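Local coordinates for protein amidase, hydantoinase/carbamoylase family (Paraburkholderia phymatum, PDB 6C0D) that probably hydrolyses N-carbamoyl-L-amino acids as a zinc-dependent, homodimeric member of the peptidase M20 family, at residues A83-S88 / R190-P195; D91-G96 / D133-F138; G218-Q223 / R301-E306; A239-A244 / S282-K287. One frame throughout, in Å; residues are numbered along the deposited sequence.

Contact 1: residues A83-S88 / R190-P195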
loop_
_atom_site.group_PDB
_atom_site.type_symbol
_atom_site.label_atom_id
_atom_site.label_comp_id
_atom_site.label_asym_id
_atom_site.label_seq_id
_atom_site.Cartn_x
_atom_site.Cartn_y
_atom_site.Cartn_z
ATOM N N ALA A 83 -30.881 -41.438 -4.842
ATOM C CA ALA A 83 -29.905 -41.192 -3.790
ATOM C C ALA A 83 -29.821 -39.708 -3.456
ATOM O O ALA A 83 -29.946 -38.839 -4.325
ATOM C CB ALA A 83 -28.512 -41.697 -4.199
ATOM N N LEU A 84 -29.603 -39.445 -2.180
ATOM C CA LEU A 84 -29.218 -38.138 -1.681
ATOM C C LEU A 84 -27.717 -38.157 -1.406
ATOM O O LEU A 84 -27.233 -39.046 -0.707
ATOM C CB LEU A 84 -29.995 -37.828 -0.397
ATOM C CG LEU A 84 -29.490 -36.643 0.453
ATOM C CD1 LEU A 84 -29.703 -35.359 -0.320
ATOM C CD2 LEU A 84 -30.289 -36.622 1.758
ATOM N N VAL A 85 -26.987 -37.177 -1.936
ATOM C CA VAL A 85 -25.548 -37.043 -1.698
ATOM C C VAL A 85 -25.346 -35.981 -0.620
ATOM O O VAL A 85 -25.897 -34.880 -0.726
ATOM C CB VAL A 85 -24.804 -36.647 -2.989
ATOM C CG1 VAL A 85 -23.281 -36.559 -2.750
ATOM C CG2 VAL A 85 -25.126 -37.607 -4.148
ATOM N N ILE A 86 -24.588 -36.306 0.428
ATOM C CA ILE A 86 -24.294 -35.342 1.489
ATOM C C ILE A 86 -22.786 -35.229 1.600
ATOM O O ILE A 86 -22.093 -36.248 1.695
ATOM C CB ILE A 86 -24.887 -35.765 2.850
ATOM C CG1 ILE A 86 -26.352 -36.182 2.690
ATOM C CG2 ILE A 86 -24.703 -34.618 3.874
ATOM C CD1 ILE A 86 -26.960 -36.755 3.968
ATOM N N GLY A 87 -22.271 -34.009 1.611
ATOM C CA GLY A 87 -20.832 -33.921 1.760
ATOM C C GLY A 87 -20.338 -32.500 1.870
ATOM O O GLY A 87 -21.108 -31.564 2.067
ATOM N N SER A 88 -19.021 -32.370 1.762
ATOM C CA SER A 88 -18.336 -31.087 1.757
ATOM C C SER A 88 -16.906 -31.372 1.328
ATOM O O SER A 88 -16.701 -32.233 0.467
ATOM C CB SER A 88 -18.401 -30.409 3.132
ATOM O OG SER A 88 -17.959 -29.068 3.045
ATOM N N ARG A 190 -30.193 -37.515 -6.983
ATOM C CA ARG A 190 -31.216 -36.527 -7.288
ATOM C C ARG A 190 -31.185 -35.301 -6.390
ATOM O O ARG A 190 -31.945 -34.358 -6.649
ATOM C CB ARG A 190 -32.612 -37.157 -7.217
ATOM C CG ARG A 190 -32.868 -38.232 -8.278
ATOM C CD ARG A 190 -32.614 -37.723 -9.689
ATOM N NE ARG A 190 -33.310 -36.473 -9.988
ATOM C CZ ARG A 190 -32.723 -35.402 -10.514
ATOM N NH1 ARG A 190 -31.431 -35.430 -10.806
ATOM N NH2 ARG A 190 -33.427 -34.305 -10.757
ATOM N N ALA A 191 -30.318 -35.270 -5.383
ATOM C CA ALA A 191 -30.254 -34.114 -4.491
ATOM C C ALA A 191 -28.908 -34.113 -3.792
ATOM O O ALA A 191 -28.308 -35.169 -3.593
ATOM C CB ALA A 191 -31.375 -34.143 -3.450
ATOM N N TYR A 192 -28.444 -32.912 -3.426
ATOM C CA TYR A 192 -27.170 -32.735 -2.729
ATOM C C TYR A 192 -27.386 -31.816 -1.529
ATOM O O TYR A 192 -28.013 -30.762 -1.668
ATOM C CB TYR A 192 -26.112 -32.137 -3.678
ATOM C CG TYR A 192 -24.801 -31.763 -3.007
ATOM C CD1 TYR A 192 -24.430 -30.432 -2.848
ATOM C CD2 TYR A 192 -23.940 -32.746 -2.539
ATOM C CE1 TYR A 192 -23.215 -30.091 -2.230
ATOM C CE2 TYR A 192 -22.747 -32.425 -1.906
ATOM C CZ TYR A 192 -22.389 -31.089 -1.768
ATOM O OH TYR A 192 -21.189 -30.778 -1.178
ATOM N N LEU A 193 -26.879 -32.212 -0.356
ATOM C CA LEU A 193 -26.947 -31.381 0.849
ATOM C C LEU A 193 -25.530 -31.132 1.359
ATOM O O LEU A 193 -24.787 -32.091 1.595
ATOM C CB LEU A 193 -27.784 -32.089 1.926
ATOM C CG LEU A 193 -27.650 -31.614 3.391
ATOM C CD1 LEU A 193 -28.032 -30.146 3.563
ATOM C CD2 LEU A 193 -28.477 -32.522 4.313
ATOM N N GLU A 194 -25.150 -29.861 1.527
ATOM C CA GLU A 194 -23.841 -29.524 2.101
ATOM C C GLU A 194 -24.000 -28.743 3.399
ATOM O O GLU A 194 -24.231 -27.520 3.369
ATOM C CB GLU A 194 -22.982 -28.720 1.110
ATOM C CG GLU A 194 -21.590 -28.422 1.723
ATOM C CD GLU A 194 -20.540 -28.025 0.699
ATOM O OE1 GLU A 194 -20.834 -28.031 -0.518
ATOM O OE2 GLU A 194 -19.405 -27.715 1.130
ATOM N N PRO A 195 -23.834 -29.371 4.562
ATOM C CA PRO A 195 -23.751 -28.590 5.807
ATOM C C PRO A 195 -22.402 -27.889 5.874
ATOM O O PRO A 195 -21.396 -28.410 5.394
ATOM C CB PRO A 195 -23.864 -29.653 6.913
ATOM C CG PRO A 195 -24.296 -30.968 6.184
ATOM C CD PRO A 195 -23.690 -30.815 4.808
HETATM O O HOH W 1 -18.773 -28.420 5.735
#

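Contact 2: residues D91-G96 / D133-F138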
loop_
_atom_site.group_PDB
_atom_site.type_symbol
_atom_site.label_atom_id
_atom_site.label_comp_id
_atom_site.label_asym_id
_atom_site.label_seq_id
_atom_site.Cartn_x
_atom_site.Cartn_y
_atom_site.Cartn_z
ATOM N N ASP A 91 -10.064 -30.861 2.722
ATOM C CA ASP A 91 -8.806 -30.146 2.590
ATOM C C ASP A 91 -8.939 -28.762 3.217
ATOM O O ASP A 91 -10.040 -28.227 3.373
ATOM C CB ASP A 91 -8.383 -30.016 1.118
ATOM C CG ASP A 91 -9.328 -29.120 0.298
ATOM O OD1 ASP A 91 -10.540 -29.414 0.214
ATOM O OD2 ASP A 91 -8.856 -28.120 -0.276
ATOM N N THR A 92 -7.803 -28.179 3.569
ATOM C CA THR A 92 -7.777 -26.880 4.216
ATOM C C THR A 92 -6.928 -25.908 3.412
ATOM O O THR A 92 -6.184 -26.286 2.501
ATOM C CB THR A 92 -7.206 -26.965 5.639
ATOM O OG1 THR A 92 -5.792 -27.193 5.558
ATOM C CG2 THR A 92 -7.872 -28.088 6.427
ATOM N N GLN A 93 -7.063 -24.639 3.769
ATOM C CA GLN A 93 -6.082 -23.625 3.426
ATOM C C GLN A 93 -4.883 -23.761 4.356
ATOM O O GLN A 93 -4.915 -24.542 5.308
ATOM C CB GLN A 93 -6.725 -22.248 3.533
ATOM C CG GLN A 93 -7.206 -21.720 2.213
ATOM C CD GLN A 93 -8.317 -20.723 2.384
ATOM O OE1 GLN A 93 -8.664 -20.351 3.506
ATOM N NE2 GLN A 93 -8.896 -20.289 1.272
ATOM N N PRO A 94 -3.794 -23.023 4.107
ATOM C CA PRO A 94 -2.654 -23.094 5.041
ATOM C C PRO A 94 -3.017 -22.737 6.475
ATOM O O PRO A 94 -2.414 -23.279 7.409
ATOM C CB PRO A 94 -1.656 -22.099 4.439
ATOM C CG PRO A 94 -1.943 -22.148 2.987
ATOM C CD PRO A 94 -3.434 -22.299 2.873
ATOM N N THR A 95 -3.994 -21.856 6.677
ATOM C CA THR A 95 -4.465 -21.507 8.010
ATOM C C THR A 95 -5.901 -21.980 8.227
ATOM O O THR A 95 -6.794 -21.156 8.455
ATOM C CB THR A 95 -4.385 -19.994 8.224
ATOM O OG1 THR A 95 -5.197 -19.338 7.242
ATOM C CG2 THR A 95 -2.954 -19.500 8.088
ATOM N N GLY A 96 -6.140 -23.306 8.177
ATOM C CA GLY A 96 -7.486 -23.828 8.308
ATOM C C GLY A 96 -7.937 -24.079 9.750
ATOM O O GLY A 96 -7.137 -24.198 10.678
ATOM N N ASP A 133 -9.858 -30.639 -2.970
ATOM C CA ASP A 133 -9.323 -29.316 -3.321
ATOM C C ASP A 133 -10.398 -28.250 -3.536
ATOM O O ASP A 133 -10.318 -27.434 -4.459
ATOM C CB ASP A 133 -8.396 -29.386 -4.542
ATOM C CG ASP A 133 -7.279 -28.350 -4.469
ATOM O OD1 ASP A 133 -6.977 -27.915 -3.333
ATOM O OD2 ASP A 133 -6.710 -27.959 -5.520
ATOM N N GLU A 134 -11.367 -28.202 -2.629
ATOM C CA GLU A 134 -12.263 -27.051 -2.617
ATOM C C GLU A 134 -11.478 -25.758 -2.411
ATOM O O GLU A 134 -11.825 -24.719 -2.979
ATOM C CB GLU A 134 -13.323 -27.220 -1.529
ATOM C CG GLU A 134 -14.406 -26.158 -1.511
ATOM C CD GLU A 134 -13.996 -24.907 -0.751
ATOM O OE1 GLU A 134 -13.018 -24.960 0.034
ATOM O OE2 GLU A 134 -14.641 -23.860 -0.962
ATOM N N GLU A 135 -10.411 -25.806 -1.609
ATOM C CA GLU A 135 -9.649 -24.611 -1.263
ATOM C C GLU A 135 -8.656 -24.202 -2.341
ATOM O O GLU A 135 -8.066 -23.122 -2.236
ATOM C CB GLU A 135 -8.911 -24.824 0.067
ATOM C CG GLU A 135 -9.840 -25.214 1.229
ATOM C CD GLU A 135 -10.566 -24.019 1.837
ATOM O OE1 GLU A 135 -10.495 -22.912 1.255
ATOM O OE2 GLU A 135 -11.196 -24.190 2.909
ATOM N N GLY A 136 -8.450 -25.026 -3.361
ATOM C CA GLY A 136 -7.609 -24.628 -4.479
ATOM C C GLY A 136 -6.121 -24.602 -4.205
ATOM O O GLY A 136 -5.436 -23.660 -4.628
ATOM N N THR A 137 -5.596 -25.611 -3.512
ATOM C CA THR A 137 -4.144 -25.745 -3.432
ATOM C C THR A 137 -3.554 -25.952 -4.823
ATOM O O THR A 137 -2.484 -25.417 -5.141
ATOM C CB THR A 137 -3.774 -26.896 -2.494
ATOM O OG1 THR A 137 -4.201 -26.575 -1.164
ATOM C CG2 THR A 137 -2.273 -27.134 -2.487
ATOM N N PHE A 138 -4.254 -26.703 -5.672
ATOM C CA PHE A 138 -3.898 -26.857 -7.079
ATOM C C PHE A 138 -4.881 -26.160 -8.006
ATOM O O PHE A 138 -4.474 -25.375 -8.866
ATOM C CB PHE A 138 -3.820 -28.345 -7.451
ATOM C CG PHE A 138 -2.762 -29.105 -6.707
ATOM C CD1 PHE A 138 -1.475 -29.200 -7.211
ATOM C CD2 PHE A 138 -3.060 -29.738 -5.510
ATOM C CE1 PHE A 138 -0.500 -29.902 -6.528
ATOM C CE2 PHE A 138 -2.093 -30.440 -4.822
ATOM C CZ PHE A 138 -0.810 -30.524 -5.329
HETATM O O HOH W 2 -6.172 -27.657 0.158
HETATM O O HOH W 3 -9.604 -24.211 5.373
#

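Contact 3: residues G218-Q223 / R301-E306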
loop_
_atom_site.group_PDB
_atom_site.type_symbol
_atom_site.label_atom_id
_atom_site.label_comp_id
_atom_site.label_asym_id
_atom_site.label_seq_id
_atom_site.Cartn_x
_atom_site.Cartn_y
_atom_site.Cartn_z
ATOM N N GLY A 218 -23.087 -14.120 -5.975
ATOM C CA GLY A 218 -22.145 -13.882 -7.047
ATOM C C GLY A 218 -21.055 -12.913 -6.609
ATOM O O GLY A 218 -21.185 -12.239 -5.584
ATOM N N ILE A 219 -19.971 -12.859 -7.386
ATOM C CA ILE A 219 -18.773 -12.088 -7.023
ATOM C C ILE A 219 -18.262 -11.308 -8.233
ATOM O O ILE A 219 -18.277 -11.814 -9.363
ATOM C CB ILE A 219 -17.654 -13.008 -6.481
ATOM C CG1 ILE A 219 -18.182 -13.855 -5.302
ATOM C CG2 ILE A 219 -16.450 -12.161 -5.993
ATOM C CD1 ILE A 219 -17.250 -14.978 -4.851
ATOM N N ARG A 220 -17.783 -10.075 -7.988
ATOM C CA ARG A 220 -17.016 -9.320 -8.969
ATOM C C ARG A 220 -15.751 -8.800 -8.303
ATOM O O ARG A 220 -15.772 -8.431 -7.123
ATOM C CB ARG A 220 -17.807 -8.136 -9.538
ATOM C CG ARG A 220 -18.958 -8.542 -10.435
ATOM C CD ARG A 220 -18.456 -9.220 -11.716
ATOM N NE ARG A 220 -19.565 -9.455 -12.642
ATOM C CZ ARG A 220 -20.429 -10.469 -12.549
ATOM N NH1 ARG A 220 -20.316 -11.392 -11.594
ATOM N NH2 ARG A 220 -21.409 -10.564 -13.430
ATOM N N GLU A 221 -14.654 -8.792 -9.064
ATOM C CA GLU A 221 -13.394 -8.212 -8.609
ATOM C C GLU A 221 -12.840 -7.311 -9.698
ATOM O O GLU A 221 -12.937 -7.634 -10.883
ATOM C CB GLU A 221 -12.387 -9.309 -8.255
ATOM C CG GLU A 221 -12.795 -10.037 -6.962
ATOM C CD GLU A 221 -11.895 -11.198 -6.616
ATOM O OE1 GLU A 221 -11.258 -11.764 -7.528
ATOM O OE2 GLU A 221 -11.823 -11.544 -5.429
ATOM N N PHE A 222 -12.269 -6.175 -9.289
ATOM C CA PHE A 222 -11.689 -5.220 -10.220
ATOM C C PHE A 222 -10.430 -4.626 -9.615
ATOM O O PHE A 222 -10.305 -4.512 -8.389
ATOM C CB PHE A 222 -12.642 -4.063 -10.531
ATOM C CG PHE A 222 -13.864 -4.472 -11.303
ATOM C CD1 PHE A 222 -13.867 -4.419 -12.689
ATOM C CD2 PHE A 222 -15.017 -4.863 -10.642
ATOM C CE1 PHE A 222 -14.991 -4.783 -13.408
ATOM C CE2 PHE A 222 -16.152 -5.250 -11.363
ATOM C CZ PHE A 222 -16.135 -5.193 -12.747
ATOM N N GLN A 223 -9.510 -4.235 -10.489
ATOM C CA GLN A 223 -8.490 -3.264 -10.130
ATOM C C GLN A 223 -8.890 -1.931 -10.727
ATOM O O GLN A 223 -9.384 -1.859 -11.857
ATOM C CB GLN A 223 -7.111 -3.640 -10.668
ATOM C CG GLN A 223 -6.425 -4.794 -10.000
ATOM C CD GLN A 223 -4.996 -4.927 -10.481
ATOM O OE1 GLN A 223 -4.467 -4.022 -11.132
ATOM N NE2 GLN A 223 -4.366 -6.051 -10.172
ATOM N N ARG A 301 -29.004 -6.819 -9.214
ATOM C CA ARG A 301 -28.249 -5.844 -8.421
ATOM C C ARG A 301 -26.762 -5.950 -8.703
ATOM O O ARG A 301 -26.069 -4.931 -8.835
ATOM C CB ARG A 301 -28.505 -6.045 -6.931
ATOM C CG ARG A 301 -27.760 -4.987 -6.081
ATOM C CD ARG A 301 -27.913 -5.219 -4.576
ATOM N NE ARG A 301 -29.266 -4.880 -4.139
ATOM C CZ ARG A 301 -30.205 -5.769 -3.833
ATOM N NH1 ARG A 301 -29.949 -7.072 -3.896
ATOM N NH2 ARG A 301 -31.404 -5.347 -3.452
ATOM N N LEU A 302 -26.255 -7.180 -8.788
ATOM C CA LEU A 302 -24.833 -7.374 -9.044
ATOM C C LEU A 302 -24.434 -6.734 -10.365
ATOM O O LEU A 302 -23.392 -6.073 -10.452
ATOM C CB LEU A 302 -24.513 -8.868 -9.036
ATOM C CG LEU A 302 -23.064 -9.342 -9.014
ATOM C CD1 LEU A 302 -22.313 -8.857 -7.747
ATOM C CD2 LEU A 302 -23.072 -10.882 -9.102
ATOM N N HIS A 303 -25.271 -6.893 -11.400
ATOM C CA HIS A 303 -24.993 -6.300 -12.703
ATOM C C HIS A 303 -25.159 -4.786 -12.669
ATOM O O HIS A 303 -24.418 -4.061 -13.342
ATOM C CB HIS A 303 -25.915 -6.911 -13.775
ATOM C CG HIS A 303 -25.821 -8.402 -13.881
ATOM N ND1 HIS A 303 -26.750 -9.162 -14.562
ATOM C CD2 HIS A 303 -24.909 -9.276 -13.389
ATOM C CE1 HIS A 303 -26.416 -10.438 -14.483
ATOM N NE2 HIS A 303 -25.304 -10.534 -13.774
ATOM N N ALA A 304 -26.141 -4.293 -11.908
ATOM C CA ALA A 304 -26.316 -2.845 -11.796
ATOM C C ALA A 304 -25.139 -2.208 -11.071
ATOM O O ALA A 304 -24.758 -1.072 -11.387
ATOM C CB ALA A 304 -27.615 -2.507 -11.059
ATOM N N MET A 305 -24.551 -2.921 -10.103
ATOM C CA MET A 305 -23.369 -2.402 -9.417
ATOM C C MET A 305 -22.190 -2.309 -10.373
ATOM O O MET A 305 -21.469 -1.303 -10.393
ATOM C CB MET A 305 -23.039 -3.290 -8.214
ATOM C CG MET A 305 -24.053 -3.149 -7.074
ATOM S SD MET A 305 -23.866 -4.422 -5.806
ATOM C CE MET A 305 -22.414 -3.774 -4.951
ATOM N N GLU A 306 -21.987 -3.346 -11.190
ATOM C CA GLU A 306 -20.935 -3.297 -12.199
ATOM C C GLU A 306 -21.166 -2.149 -13.175
ATOM O O GLU A 306 -20.237 -1.392 -13.506
ATOM C CB GLU A 306 -20.874 -4.640 -12.932
ATOM C CG GLU A 306 -19.814 -4.726 -14.005
ATOM C CD GLU A 306 -19.647 -6.150 -14.503
ATOM O OE1 GLU A 306 -18.932 -6.935 -13.847
ATOM O OE2 GLU A 306 -20.260 -6.490 -15.535
HETATM O O HOH W 4 -20.871 -9.078 -15.959
#

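Contact 4: residues A239-A244 / S282-K287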
loop_
_atom_site.group_PDB
_atom_site.type_symbol
_atom_site.label_atom_id
_atom_site.label_comp_id
_atom_site.label_asym_id
_atom_site.label_seq_id
_atom_site.Cartn_x
_atom_site.Cartn_y
_atom_site.Cartn_z
ATOM N N ALA A 239 -2.362 23.656 -6.171
ATOM C CA ALA A 239 -3.271 23.944 -7.279
ATOM C C ALA A 239 -2.870 23.230 -8.561
ATOM O O ALA A 239 -3.723 22.991 -9.423
ATOM C CB ALA A 239 -3.335 25.457 -7.517
ATOM N N ILE A 240 -1.592 22.906 -8.743
ATOM C CA ILE A 240 -1.170 22.309 -10.006
ATOM C C ILE A 240 -0.914 20.809 -9.875
ATOM O O ILE A 240 -0.365 20.196 -10.799
ATOM C CB ILE A 240 0.048 23.038 -10.598
ATOM C CG1 ILE A 240 1.291 22.846 -9.730
ATOM C CG2 ILE A 240 -0.266 24.535 -10.781
ATOM C CD1 ILE A 240 2.540 23.531 -10.268
ATOM N N ARG A 241 -1.355 20.188 -8.784
ATOM C CA ARG A 241 -1.066 18.775 -8.569
ATOM C C ARG A 241 -2.009 17.863 -9.337
ATOM O O ARG A 241 -3.151 18.210 -9.632
ATOM C CB ARG A 241 -1.155 18.427 -7.083
ATOM C CG ARG A 241 0.026 18.994 -6.334
ATOM C CD ARG A 241 -0.029 18.630 -4.865
ATOM N NE ARG A 241 1.133 19.249 -4.224
ATOM C CZ ARG A 241 1.632 18.852 -3.071
ATOM N NH1 ARG A 241 1.049 17.841 -2.420
ATOM N NH2 ARG A 241 2.699 19.492 -2.568
ATOM N N ARG A 242 -1.507 16.666 -9.626
ATOM C CA ARG A 242 -2.279 15.573 -10.204
ATOM C C ARG A 242 -1.975 14.344 -9.346
ATOM O O ARG A 242 -1.331 13.395 -9.787
ATOM C CB ARG A 242 -1.918 15.351 -11.669
ATOM C CG ARG A 242 -2.163 16.587 -12.548
ATOM C CD ARG A 242 -1.059 16.750 -13.563
ATOM N NE ARG A 242 -1.387 17.753 -14.572
ATOM C CZ ARG A 242 -2.071 17.480 -15.676
ATOM N NH1 ARG A 242 -2.487 16.243 -15.886
ATOM N NH2 ARG A 242 -2.330 18.439 -16.567
ATOM N N ASP A 243 -2.415 14.404 -8.093
ATOM C CA ASP A 243 -2.087 13.406 -7.081
ATOM C C ASP A 243 -2.956 12.167 -7.297
ATOM O O ASP A 243 -4.167 12.195 -7.070
ATOM C CB ASP A 243 -2.291 14.032 -5.701
ATOM C CG ASP A 243 -1.876 13.130 -4.558
ATOM O OD1 ASP A 243 -2.098 11.891 -4.627
ATOM O OD2 ASP A 243 -1.404 13.707 -3.544
ATOM N N ALA A 244 -2.336 11.068 -7.726
ATOM C CA ALA A 244 -3.111 9.868 -8.031
ATOM C C ALA A 244 -3.732 9.259 -6.780
ATOM O O ALA A 244 -4.789 8.615 -6.863
ATOM C CB ALA A 244 -2.224 8.831 -8.718
ATOM N N SER A 282 7.848 12.369 0.595
ATOM C CA SER A 282 8.067 13.645 -0.077
ATOM C C SER A 282 7.768 13.612 -1.575
ATOM O O SER A 282 8.223 14.500 -2.306
ATOM C CB SER A 282 9.500 14.121 0.158
ATOM O OG SER A 282 9.706 14.393 1.535
ATOM N N VAL A 283 7.007 12.629 -2.044
ATOM C CA VAL A 283 6.639 12.543 -3.457
ATOM C C VAL A 283 5.121 12.445 -3.585
ATOM O O VAL A 283 4.509 11.495 -3.082
ATOM C CB VAL A 283 7.312 11.340 -4.141
ATOM C CG1 VAL A 283 6.970 11.328 -5.629
ATOM C CG2 VAL A 283 8.838 11.378 -3.910
ATOM N N VAL A 284 4.519 13.423 -4.259
ATOM C CA VAL A 284 3.124 13.334 -4.686
ATOM C C VAL A 284 2.993 12.093 -5.567
ATOM O O VAL A 284 3.713 11.990 -6.569
ATOM C CB VAL A 284 2.707 14.601 -5.456
ATOM C CG1 VAL A 284 1.234 14.517 -5.863
ATOM C CG2 VAL A 284 3.021 15.870 -4.636
ATOM N N PRO A 285 2.129 11.131 -5.225
ATOM C CA PRO A 285 2.040 9.883 -6.008
ATOM C C PRO A 285 1.580 10.149 -7.433
ATOM O O PRO A 285 0.551 10.785 -7.655
ATOM C CB PRO A 285 0.996 9.049 -5.247
ATOM C CG PRO A 285 0.879 9.667 -3.882
ATOM C CD PRO A 285 1.256 11.127 -4.038
ATOM N N GLY A 286 2.323 9.609 -8.399
ATOM C CA GLY A 286 1.940 9.733 -9.797
ATOM C C GLY A 286 1.034 8.620 -10.298
ATOM O O GLY A 286 0.407 8.739 -11.360
ATOM N N LYS A 287 0.974 7.524 -9.546
ATOM C CA LYS A 287 0.099 6.397 -9.853
ATOM C C LYS A 287 -0.438 5.820 -8.555
ATOM O O LYS A 287 0.203 5.916 -7.506
ATOM C CB LYS A 287 0.817 5.284 -10.634
ATOM C CG LYS A 287 1.313 5.700 -12.016
ATOM C CD LYS A 287 2.015 4.535 -12.726
ATOM C CE LYS A 287 2.517 4.953 -14.109
ATOM N NZ LYS A 287 3.329 3.885 -14.774
#

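Contact 1: residues A83-S88 / R190-P195
Ala83 O accepts the N-H of Arg190 at 3.0 Å and opens a parallel ladder between strand 83-88 and the strand that carries 190-195. Leu84 reaches across with one methyl: CD1 lies 3.8 Å from Ala191 CB, on the face that also carries Ile86 and Leu193. Val85 bonds in both directions, its N to Ala191 O at 2.9 Å in an almost straight line (178° at the hydrogen) and its O to Leu193 N. On the other face, Val85 CG1 meets the Tyr192 ring at its edge, 3.9 Å from CD2. Ile86 CG2 packs 4.0 Å from Pro195 CD, the two side chains meeting nearly at a right angle. Gly87 N then closes the ladder on Leu193 O at 3.2 Å. With its hydroxyl swung anti to the backbone N (chi1 -169°), Ser88 donates from OG to Glu194 OE2 at 2.8 Å, while Tyr192 OH donates to Glu194 OE1; each hydroxyl stands above the carboxylate plane. A water donates to both Ser88 OG and Pro195 O. Ser88 also lies close to the zinc ligands His89 and His196. Both carboxylate oxygens of the buried Glu194 are thus held by hydroxyls, which fixes its rotation and probably steadies its negative charge.

Contact 2: residues D91-G96 / D133-F138
The carboxylate of Asp91 plugs the type I turn Asp133-Gly136 and makes the tight half of this contact. OD2 takes the N-H of Glu135 at 3.1 Å through its syn lone pair, while OD1 receives a weak, bent bond from Glu134 N at 3.2 Å. Asp91 has chi1 67°, with CG between its own N and carbonyl carbon, and this lays the carboxylate against the turn, OD2 only 3.3 Å from Asp133 CA. A water donates to Asp91 OD2 and Thr92 O and accepts from Thr137 OG1. Asp133 OD1, 3.6 Å from Asp91 OD2, takes the N-H of Thr137 and a bond from Ser42, which probably eases the repulsion between the two acids.

The other half is looser. Exposed Gln93 crosses Glu135 at about a right angle, amide and carboxylate planes 47° apart; Gln93 NE2 comes within 3.1 Å of Glu135 OE1, but at an angle too poor for a hydrogen bond. A second water links Gln93 N to Glu135 OE2. Glu135 is predicted to bind a second zinc, and its side chain packs on His89. The two loops leave strands 83-88 and 125-130, which pair in parallel, and lead into helices 102-117 and 142-148, at the metal site.

Contact 3: residues G218-Q223 / R301-E306
Glu306 OE1, in the given one of two conformers of this residue, takes the N-H of Arg220 NE at 2.9 Å, a salt bridge joining helix 301-306 to strand 218-223. The oxygen lies in the guanidinium plane at its edge, yet the NE donor stands 39° out of the carboxylate plane, and the bond is bent (135° at the hydrogen). The same OE1 sits at the edge of the Phe222 ring, 3.5 Å from CZ, with ring and carboxylate almost perpendicular. Extended beyond CG and leaving the helix with CG anti to its backbone N, Glu306 spans the gap to the strand. Its other oxygen, OE2, accepts from a water that in turn takes Arg220 NH2.

Strand and helix run nearly parallel, their axes 9.6 Å apart, in the smaller, dimerisation domain of the M20 fold, where helices cover one face of a beta sheet. Phe294 of the adjacent strand 283-296 packs against Arg220, Phe222 and Leu302, so the salt bridge borders an apolar layer between sheet and helix.

Arg220 bends at chi2 (-66°) and folds back far enough for NH1 to donate to Ile219 O at 3.1 Å, from above the carbonyl plane. Leu302 packs on one guanidinium face with CG, offset toward the rim, and its CD2 is 3.8 Å from Gly218 CA, where the glycine leaves room for the methyl. His303, also modelled in two conformers, brings its ring obliquely to Arg220 NH2 in the one given. Glu334 binds both of these residues, forming a salt bridge with Arg220 NH2 and a hydrogen bond with His303 NE2.

Contact 4: residues A239-A244 / S282-K287
With CG1 anti to its own N (chi1 -178°), Val284 splits its methyls between two partners, CG1 against Asp243 and CG2 against Arg241. Arg241 runs extended from CG to NE, and Val284 CG2 sits 3.5 Å above its guanidinium plane, offset toward the rim, 3.6 Å from Arg241 NH1. The charged end is held elsewhere: NH2 donates to Ala233 O and Thr236 O, and NH1 bonds Thr270 OG1 of the second subunit. CG1 of Val284 touches Asp243 CB at 3.6 Å, and Asp243 OD1 lies 3.5 Å from Pro285 CD. That carboxylate turns to the helix that follows, where OD1 accepts from Ala246 N and, weakly, from Gly245 N. The single hydrogen bond between the segments is Ala244 N to Pro285 O, 2.9 Å and nearly straight at 165°. Beside it the Ala244 methyl rests on the backbone of the bulge, 3.5 Å from Lys287 C. Thr270 and Val271 of the second subunit pack on Val284 and Pro285, which places the contact at the dimer interface. Asp243 is the N-cap of helix 244-262, set beside a classic beta bulge in which Gly286 and Lys287 both face Asp277.

How the contacts relate
Contacts 1 and 2 frame the metal site: their segments adjoin in sequence, the second nested within the loop closed by the first, with centres 21 Å apart. Zinc is bound by His89, Asp100 and His196; the side chains of Ser88 in contact 1 and Glu134 in contact 2 come within about 5 Å and 4 Å of a zinc ion. Contacts 3 and 4 follow later, contact 4 nested in the loop closed by contact 3, centres 29 Å apart; they share neighbouring strands 210-227 and 283-296. Both touch the second subunit. Contact 4 lies furthest out, its centre about 56 Å from that of contact 1, whereas contact 3 approaches contact 2 to about 10 Å between nearest atoms.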